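BH2851 (PDB 2GFG) is of unknown function but belongs to the CYTH family and is a putative adenylate cyclase, probably acting on triphosphate-containing substrates. Local coordinates at residues Arg56-Thr67 / Glu78-Ala88. Numbering follows the deposited sequence.
Sequences RIREKEAIFTFT and ETNQTLSKQEA. With EDO (1,2-ethanediol), chain F.
Leu-83 packs its CG against Phe-66 CB (3.7 Å) and its CD1 against Ile-57 CD1 (3.9 Å), the side chains of Leu-83 and Ile-57 crossing at about a right angle; leucine's branched end suits both neighbours. Beside them Ala-88 CB lies 3.4 Å from Phe-64 CD2, so small a side chain letting helix 85-94 come close to the strands. Strands 63-71 and 76-83 form an antiparallel hairpin of the eight-stranded CYTH barrel, Phe-66 and Gln-81 making a hydrogen-bonded pair (Phe-66 N to Gln-81 O 2.6 Å, Gln-81 N back to Phe-66 O). On the face that carries Thr-65, contacts turn polar. OG1 of Thr-67 donates in the carbonyl plane to a lone pair of Asn-80 OD1 (2.7 Å), and Asn-80 ND2 donates a hydrogen bond to Glu-78 OE1 (3.1 Å), met from above the carboxylate plane. Asparagine fits because its amide does both; CG opposite the carbonyl carbon (chi1 -62°) sets it alongside Thr-67. A leucine in its place would probably leave the Thr-67 hydroxyl without its acceptor and Glu-78 freer to turn. The salt bridge from Glu-78 OE2 to Arg-56 NH2 is long, 3.9 Å. At the hairpin's open end a water accepts from Phe-64 N and donates to Leu-83 O, beside exposed Thr-82 and Lys-85.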
ATOM      1  N   ARG A  56       2.071  -6.920   5.052  1.00 41.91           N
ATOM      2  CA  ARG A  56       0.677  -6.682   5.443  1.00 43.40           C
ATOM      3  C   ARG A  56      -0.224  -7.833   5.058  1.00 43.61           C
ATOM      4  O   ARG A  56       0.133  -8.668   4.212  1.00 42.69           O
ATOM      5  CB  ARG A  56       0.140  -5.394   4.788  1.00 43.15           C
ATOM      6  CG  ARG A  56       0.061  -5.456   3.245  1.00 43.66           C
ATOM      7  CD  ARG A  56      -0.810  -4.360   2.661  1.00 45.90           C
ATOM      8  NE  ARG A  56      -1.042  -4.584   1.218  1.00 47.25           N
ATOM      9  CZ  ARG A  56      -0.557  -3.826   0.214  1.00 47.93           C
ATOM     10  NH1 ARG A  56       0.086  -2.674   0.453  1.00 48.54           N
ATOM     11  NH2 ARG A  56      -0.810  -4.177  -1.047  1.00 46.79           N
ATOM     12  N   ILE A  57      -1.373  -7.900   5.724  1.00 42.93           N
ATOM     13  CA  ILE A  57      -2.511  -8.679   5.252  1.00 43.71           C
ATOM     14  C   ILE A  57      -3.629  -7.686   4.896  1.00 43.05           C
ATOM     15  O   ILE A  57      -4.049  -6.904   5.740  1.00 43.31           O
ATOM     16  CB  ILE A  57      -3.013  -9.681   6.320  1.00 43.28           C
ATOM     17  CG1 ILE A  57      -1.987 -10.799   6.515  1.00 40.97           C
ATOM     18  CG2 ILE A  57      -4.383 -10.273   5.911  1.00 45.08           C
ATOM     19  CD1 ILE A  57      -2.278 -11.716   7.701  1.00 43.56           C
ATOM     20  N   ARG A  58      -4.050  -7.688   3.628  1.00 43.96           N
ATOM     21  CA  ARG A  58      -5.126  -6.803   3.161  1.00 44.98           C
ATOM     22  C   ARG A  58      -6.457  -7.517   3.171  1.00 44.63           C
ATOM     23  O   ARG A  58      -6.559  -8.648   2.725  1.00 43.83           O
ATOM     24  CB  ARG A  58      -4.843  -6.294   1.749  1.00 45.77           C
ATOM     25  CG  ARG A  58      -5.967  -5.364   1.172  1.00 47.63           C
ATOM     26  CD  ARG A  58      -5.524  -4.649  -0.082  1.00 48.93           C
ATOM     27  NE  ARG A  58      -4.544  -3.607   0.210  1.00 51.20           N
ATOM     28  CZ  ARG A  58      -4.019  -2.776  -0.695  1.00 52.44           C
ATOM     29  NH1 ARG A  58      -4.356  -2.861  -1.978  1.00 50.16           N
ATOM     30  NH2 ARG A  58      -3.140  -1.851  -0.305  1.00 52.86           N
ATOM     31  N   GLU A  59      -7.491  -6.809   3.621  1.00 44.02           N
ATOM     32  CA  GLU A  59      -8.859  -7.305   3.609  1.00 44.16           C
ATOM     33  C   GLU A  59      -9.700  -6.384   2.712  1.00 44.01           C
ATOM     34  O   GLU A  59      -9.742  -5.185   2.930  1.00 44.25           O
ATOM     35  CB  GLU A  59      -9.405  -7.308   5.021  1.00 44.92           C
ATOM     36  CG  GLU A  59     -10.753  -7.966   5.193  1.00 45.98           C
ATOM     37  CD  GLU A  59     -11.271  -7.866   6.650  1.00 50.69           C
ATOM     38  OE1 GLU A  59     -10.502  -7.404   7.541  1.00 54.83           O
ATOM     39  OE2 GLU A  59     -12.448  -8.207   6.884  1.00 50.90           O
ATOM     40  N   LYS A  60     -10.325  -6.952   1.685  1.00 44.84           N
ATOM     41  CA  LYS A  60     -11.125  -6.163   0.735  1.00 44.87           C
ATOM     42  C   LYS A  60     -12.229  -7.010   0.123  1.00 45.94           C
ATOM     43  O   LYS A  60     -11.951  -7.973  -0.613  1.00 45.59           O
ATOM     44  CB  LYS A  60     -10.230  -5.589  -0.369  1.00 45.55           C
ATOM     45  CG  LYS A  60     -10.936  -4.572  -1.296  1.00 48.00           C
ATOM     46  CD  LYS A  60     -10.063  -4.184  -2.486  1.00 51.86           C
ATOM     47  CE  LYS A  60     -10.055  -5.280  -3.567  1.00 56.86           C
ATOM     48  NZ  LYS A  60      -9.245  -4.885  -4.782  1.00 58.79           N
ATOM     49  N   GLU A  61     -13.482  -6.640   0.417  1.00 46.86           N
ATOM     50  CA  GLU A  61     -14.674  -7.347  -0.099  1.00 48.54           C
ATOM     51  C   GLU A  61     -14.619  -8.851   0.198  1.00 48.98           C
ATOM     52  O   GLU A  61     -14.777  -9.683  -0.704  1.00 49.75           O
ATOM     53  CB  GLU A  61     -14.843  -7.088  -1.605  1.00 49.08           C
ATOM     54  CG  GLU A  61     -14.970  -5.606  -1.955  1.00 52.93           C
ATOM     55  CD  GLU A  61     -15.241  -5.359  -3.436  1.00 57.41           C
ATOM     56  OE1 GLU A  61     -14.971  -6.268  -4.265  1.00 60.86           O
ATOM     57  OE2 GLU A  61     -15.702  -4.242  -3.773  1.00 60.13           O
ATOM     58  N   ALA A  62     -14.343  -9.183   1.469  1.00 48.22           N
ATOM     59  CA  ALA A  62     -14.279 -10.592   1.942  1.00 47.64           C
ATOM     60  C   ALA A  62     -13.108 -11.426   1.328  1.00 46.57           C
ATOM     61  O   ALA A  62     -13.097 -12.655   1.433  1.00 47.49           O
ATOM     62  CB  ALA A  62     -15.634 -11.305   1.707  1.00 46.87           C
ATOM     63  N   ILE A  63     -12.127 -10.747   0.728  1.00 46.05           N
ATOM     64  CA  ILE A  63     -10.924 -11.409   0.212  1.00 44.15           C
ATOM     65  C   ILE A  63      -9.697 -10.912   0.978  1.00 42.28           C
ATOM     66  O   ILE A  63      -9.467  -9.697   1.086  1.00 40.08           O
ATOM     67  CB  ILE A  63     -10.745 -11.172  -1.303  1.00 45.43           C
ATOM     68  CG1 ILE A  63     -11.844 -11.904  -2.073  1.00 47.82           C
ATOM     69  CG2 ILE A  63      -9.326 -11.651  -1.785  1.00 46.31           C
ATOM     70  CD1 ILE A  63     -11.961 -11.506  -3.502  1.00 49.80           C
ATOM     71  N   PHE A  64      -8.910 -11.865   1.492  1.00 41.21           N
ATOM     72  CA  PHE A  64      -7.685 -11.575   2.235  1.00 41.11           C
ATOM     73  C   PHE A  64      -6.472 -11.873   1.387  1.00 41.04           C
ATOM     74  O   PHE A  64      -6.408 -12.923   0.734  1.00 40.75           O
ATOM     75  CB  PHE A  64      -7.635 -12.402   3.507  1.00 41.73           C
ATOM     76  CG  PHE A  64      -8.725 -12.084   4.465  1.00 41.77           C
ATOM     77  CD1 PHE A  64      -9.982 -12.651   4.319  1.00 41.81           C
ATOM     78  CD2 PHE A  64      -8.517 -11.164   5.503  1.00 43.10           C
ATOM     79  CE1 PHE A  64     -11.013 -12.332   5.201  1.00 42.86           C
ATOM     80  CE2 PHE A  64      -9.532 -10.862   6.399  1.00 43.90           C
ATOM     81  CZ  PHE A  64     -10.781 -11.431   6.244  1.00 40.81           C
ATOM     82  N   THR A  65      -5.500 -10.951   1.404  1.00 40.98           N
ATOM     83  CA  THR A  65      -4.271 -11.087   0.626  1.00 43.38           C
ATOM     84  C   THR A  65      -3.044 -10.777   1.499  1.00 44.97           C
ATOM     85  O   THR A  65      -2.923  -9.678   2.058  1.00 46.55           O
ATOM     86  CB  THR A  65      -4.278 -10.146  -0.596  1.00 44.10           C
ATOM     87  OG1 THR A  65      -5.488 -10.345  -1.353  1.00 45.45           O
ATOM     88  CG2 THR A  65      -3.067 -10.404  -1.500  1.00 45.88           C
ATOM     89  N   PHE A  66      -2.162 -11.767   1.627  1.00 43.59           N
ATOM     90  CA  PHE A  66      -0.899 -11.631   2.352  1.00 43.40           C
ATOM     91  C   PHE A  66       0.128 -11.068   1.388  1.00 42.63           C
ATOM     92  O   PHE A  66       0.335 -11.627   0.321  1.00 41.12           O
ATOM     93  CB  PHE A  66      -0.465 -13.026   2.865  1.00 43.65           C
ATOM     94  CG  PHE A  66       0.608 -13.012   3.963  1.00 44.71           C
ATOM     95  CD1 PHE A  66       0.724 -11.944   4.881  1.00 43.50           C
ATOM     96  CD2 PHE A  66       1.385 -14.169   4.185  1.00 43.73           C
ATOM     97  CE1 PHE A  66       1.651 -11.992   5.915  1.00 43.60           C
ATOM     98  CE2 PHE A  66       2.320 -14.221   5.228  1.00 44.33           C
ATOM     99  CZ  PHE A  66       2.461 -13.141   6.084  1.00 45.70           C
ATOM    100  N   THR A  67       0.755  -9.941   1.750  1.00 42.30           N
ATOM    101  CA  THR A  67       1.658  -9.229   0.811  1.00 44.05           C
ATOM    102  C   THR A  67       2.947  -8.769   1.460  1.00 43.45           C
ATOM    103  O   THR A  67       2.932  -8.102   2.505  1.00 42.51           O
ATOM    104  CB  THR A  67       0.945  -8.004   0.165  1.00 44.48           C
ATOM    105  OG1 THR A  67      -0.106  -8.463  -0.675  1.00 45.17           O
ATOM    106  CG2 THR A  67       1.924  -7.162  -0.676  1.00 44.84           C
ATOM    107  N   GLU A  78       6.767  -7.010  -5.256  1.00 45.60           N
ATOM    108  CA  GLU A  78       5.593  -7.309  -4.465  1.00 46.07           C
ATOM    109  C   GLU A  78       5.242  -8.789  -4.609  1.00 45.32           C
ATOM    110  O   GLU A  78       5.015  -9.271  -5.715  1.00 45.34           O
ATOM    111  CB  GLU A  78       4.420  -6.448  -4.922  1.00 47.56           C
ATOM    112  CG  GLU A  78       3.320  -6.326  -3.895  1.00 52.84           C
ATOM    113  CD  GLU A  78       2.132  -5.530  -4.405  1.00 56.43           C
ATOM    114  OE1 GLU A  78       1.475  -5.995  -5.342  1.00 58.84           O
ATOM    115  OE2 GLU A  78       1.833  -4.471  -3.835  1.00 55.94           O
ATOM    116  N   THR A  79       5.268  -9.514  -3.494  1.00 44.19           N
ATOM    117  CA  THR A  79       4.895 -10.927  -3.468  1.00 43.41           C
ATOM    118  C   THR A  79       3.550 -11.068  -2.783  1.00 42.51           C
ATOM    119  O   THR A  79       3.423 -10.784  -1.582  1.00 40.24           O
ATOM    120  CB  THR A  79       5.954 -11.771  -2.736  1.00 42.15           C
ATOM    121  OG1 THR A  79       7.222 -11.564  -3.349  1.00 43.55           O
ATOM    122  CG2 THR A  79       5.605 -13.265  -2.791  1.00 43.74           C
ATOM    123  N   ASN A  80       2.536 -11.486  -3.560  1.00 42.59           N
ATOM    124  CA  ASN A  80       1.158 -11.595  -3.076  1.00 43.31           C
ATOM    125  C   ASN A  80       0.745 -13.058  -2.880  1.00 44.53           C
ATOM    126  O   ASN A  80       1.124 -13.937  -3.675  1.00 45.17           O
ATOM    127  CB  ASN A  80       0.198 -10.925  -4.070  1.00 45.15           C
ATOM    128  CG  ASN A  80       0.470  -9.438  -4.241  1.00 46.93           C
ATOM    129  OD1 ASN A  80       0.523  -8.685  -3.260  1.00 47.75           O
ATOM    130  ND2 ASN A  80       0.588  -8.999  -5.486  1.00 46.40           N
ATOM    131  N   GLN A  81      -0.043 -13.314  -1.835  1.00 43.61           N
ATOM    132  CA  GLN A  81      -0.579 -14.660  -1.570  1.00 43.77           C
ATOM    133  C   GLN A  81      -1.973 -14.553  -0.972  1.00 43.40           C
ATOM    134  O   GLN A  81      -2.170 -13.851   0.016  1.00 44.28           O
ATOM    135  CB  GLN A  81       0.340 -15.411  -0.617  1.00 43.72           C
ATOM    136  CG  GLN A  81      -0.023 -16.884  -0.377  1.00 41.93           C
ATOM    137  CD  GLN A  81       0.866 -17.530   0.677  1.00 41.26           C
ATOM    138  OE1 GLN A  81       2.011 -17.104   0.893  1.00 42.97           O
ATOM    139  NE2 GLN A  81       0.336 -18.533   1.363  1.00 37.45           N
ATOM    140  N   THR A  82      -2.937 -15.247  -1.582  1.00 42.75           N
ATOM    141  CA  THR A  82      -4.312 -15.294  -1.079  1.00 43.85           C
ATOM    142  C   THR A  82      -4.378 -16.118   0.195  1.00 44.64           C
ATOM    143  O   THR A  82      -3.763 -17.177   0.285  1.00 44.10           O
ATOM    144  CB  THR A  82      -5.279 -15.924  -2.118  1.00 44.49           C
ATOM    145  OG1 THR A  82      -5.191 -15.217  -3.350  1.00 46.45           O
ATOM    146  CG2 THR A  82      -6.756 -15.890  -1.612  1.00 43.39           C
ATOM    147  N   LEU A  83      -5.135 -15.621   1.174  1.00 45.64           N
ATOM    148  CA  LEU A  83      -5.372 -16.337   2.435  1.00 45.16           C
ATOM    149  C   LEU A  83      -6.848 -16.550   2.631  1.00 44.15           C
ATOM    150  O   LEU A  83      -7.657 -15.768   2.153  1.00 44.34           O
ATOM    151  CB  LEU A  83      -4.850 -15.535   3.617  1.00 44.68           C
ATOM    152  CG  LEU A  83      -3.391 -15.137   3.672  1.00 48.15           C
ATOM    153  CD1 LEU A  83      -3.102 -14.508   5.034  1.00 48.22           C
ATOM    154  CD2 LEU A  83      -2.467 -16.323   3.425  1.00 48.94           C
ATOM    155  N   SER A  84      -7.199 -17.591   3.379  1.00 44.17           N
ATOM    156  CA  SER A  84      -8.569 -17.759   3.856  1.00 44.20           C
ATOM    157  C   SER A  84      -8.757 -16.896   5.087  1.00 45.00           C
ATOM    158  O   SER A  84      -7.771 -16.412   5.681  1.00 44.38           O
ATOM    159  CB  SER A  84      -8.861 -19.224   4.195  1.00 43.95           C
ATOM    160  OG  SER A  84      -7.996 -19.704   5.204  1.00 45.48           O
ATOM    161  N   LYS A  85     -10.015 -16.681   5.463  1.00 46.13           N
ATOM    162  CA  LYS A  85     -10.353 -15.970   6.707  1.00 47.65           C
ATOM    163  C   LYS A  85      -9.675 -16.646   7.935  1.00 47.39           C
ATOM    164  O   LYS A  85      -9.166 -15.960   8.816  1.00 48.07           O
ATOM    165  CB  LYS A  85     -11.882 -15.912   6.893  1.00 48.68           C
ATOM    166  CG  LYS A  85     -12.353 -14.971   8.012  1.00 52.78           C
ATOM    167  CD  LYS A  85     -13.871 -14.982   8.144  1.00 56.11           C
ATOM    168  CE  LYS A  85     -14.346 -14.055   9.262  1.00 57.86           C
ATOM    169  NZ  LYS A  85     -15.843 -14.116   9.449  1.00 59.03           N
ATOM    170  N   GLN A  86      -9.640 -17.996   7.935  1.00 46.37           N
ATOM    171  CA  GLN A  86      -8.954 -18.788   8.992  1.00 45.75           C
ATOM    172  C   GLN A  86      -7.482 -18.413   9.103  1.00 45.76           C
ATOM    173  O   GLN A  86      -6.969 -18.176  10.202  1.00 44.41           O
ATOM    174  CB  GLN A  86      -9.066 -20.301   8.684  1.00 46.95           C
ATOM    175  CG  GLN A  86      -8.208 -21.262   9.664  1.00 47.25           C
ATOM    176  CD  GLN A  86      -7.812 -22.608   9.015  1.00 47.21           C
ATOM    177  OE1 GLN A  86      -7.609 -22.694   7.793  1.00 51.16           O
ATOM    178  NE2 GLN A  86      -7.664 -23.649   9.845  1.00 38.43           N
ATOM    179  N   GLU A  87      -6.790 -18.447   7.960  1.00 45.91           N
ATOM    180  CA  GLU A  87      -5.357 -18.157   7.904  1.00 46.04           C
ATOM    181  C   GLU A  87      -5.077 -16.716   8.283  1.00 45.68           C
ATOM    182  O   GLU A  87      -4.153 -16.439   9.040  1.00 45.85           O
ATOM    183  CB  GLU A  87      -4.804 -18.458   6.504  1.00 46.15           C
ATOM    184  CG  GLU A  87      -4.815 -19.947   6.156  1.00 45.21           C
ATOM    185  CD  GLU A  87      -4.285 -20.242   4.751  1.00 48.80           C
ATOM    186  OE1 GLU A  87      -4.575 -19.467   3.820  1.00 45.81           O
ATOM    187  OE2 GLU A  87      -3.610 -21.279   4.583  1.00 51.54           O
ATOM    188  N   ALA A  88      -5.897 -15.805   7.765  1.00 45.29           N
ATOM    189  CA  ALA A  88      -5.785 -14.381   8.082  1.00 46.34           C
ATOM    190  C   ALA A  88      -5.989 -14.126   9.586  1.00 46.55           C
ATOM    191  O   ALA A  88      -5.217 -13.400  10.211  1.00 47.48           O
ATOM    192  CB  ALA A  88      -6.806 -13.575   7.264  1.00 46.94           C
TER
HETATM  193  C1  EDO F 501      -6.069  -5.965  -3.412  1.00 75.95           C
HETATM  194  O1  EDO F 501      -6.434  -4.651  -3.851  1.00 75.64           O
HETATM  195  C2  EDO F 501      -4.546  -6.135  -3.475  1.00 75.57           C
HETATM  196  O2  EDO F 501      -4.187  -7.500  -3.211  1.00 76.03           O
HETATM  197  O   HOH W   1      -9.616 -14.689   0.712  1.00 39.81           O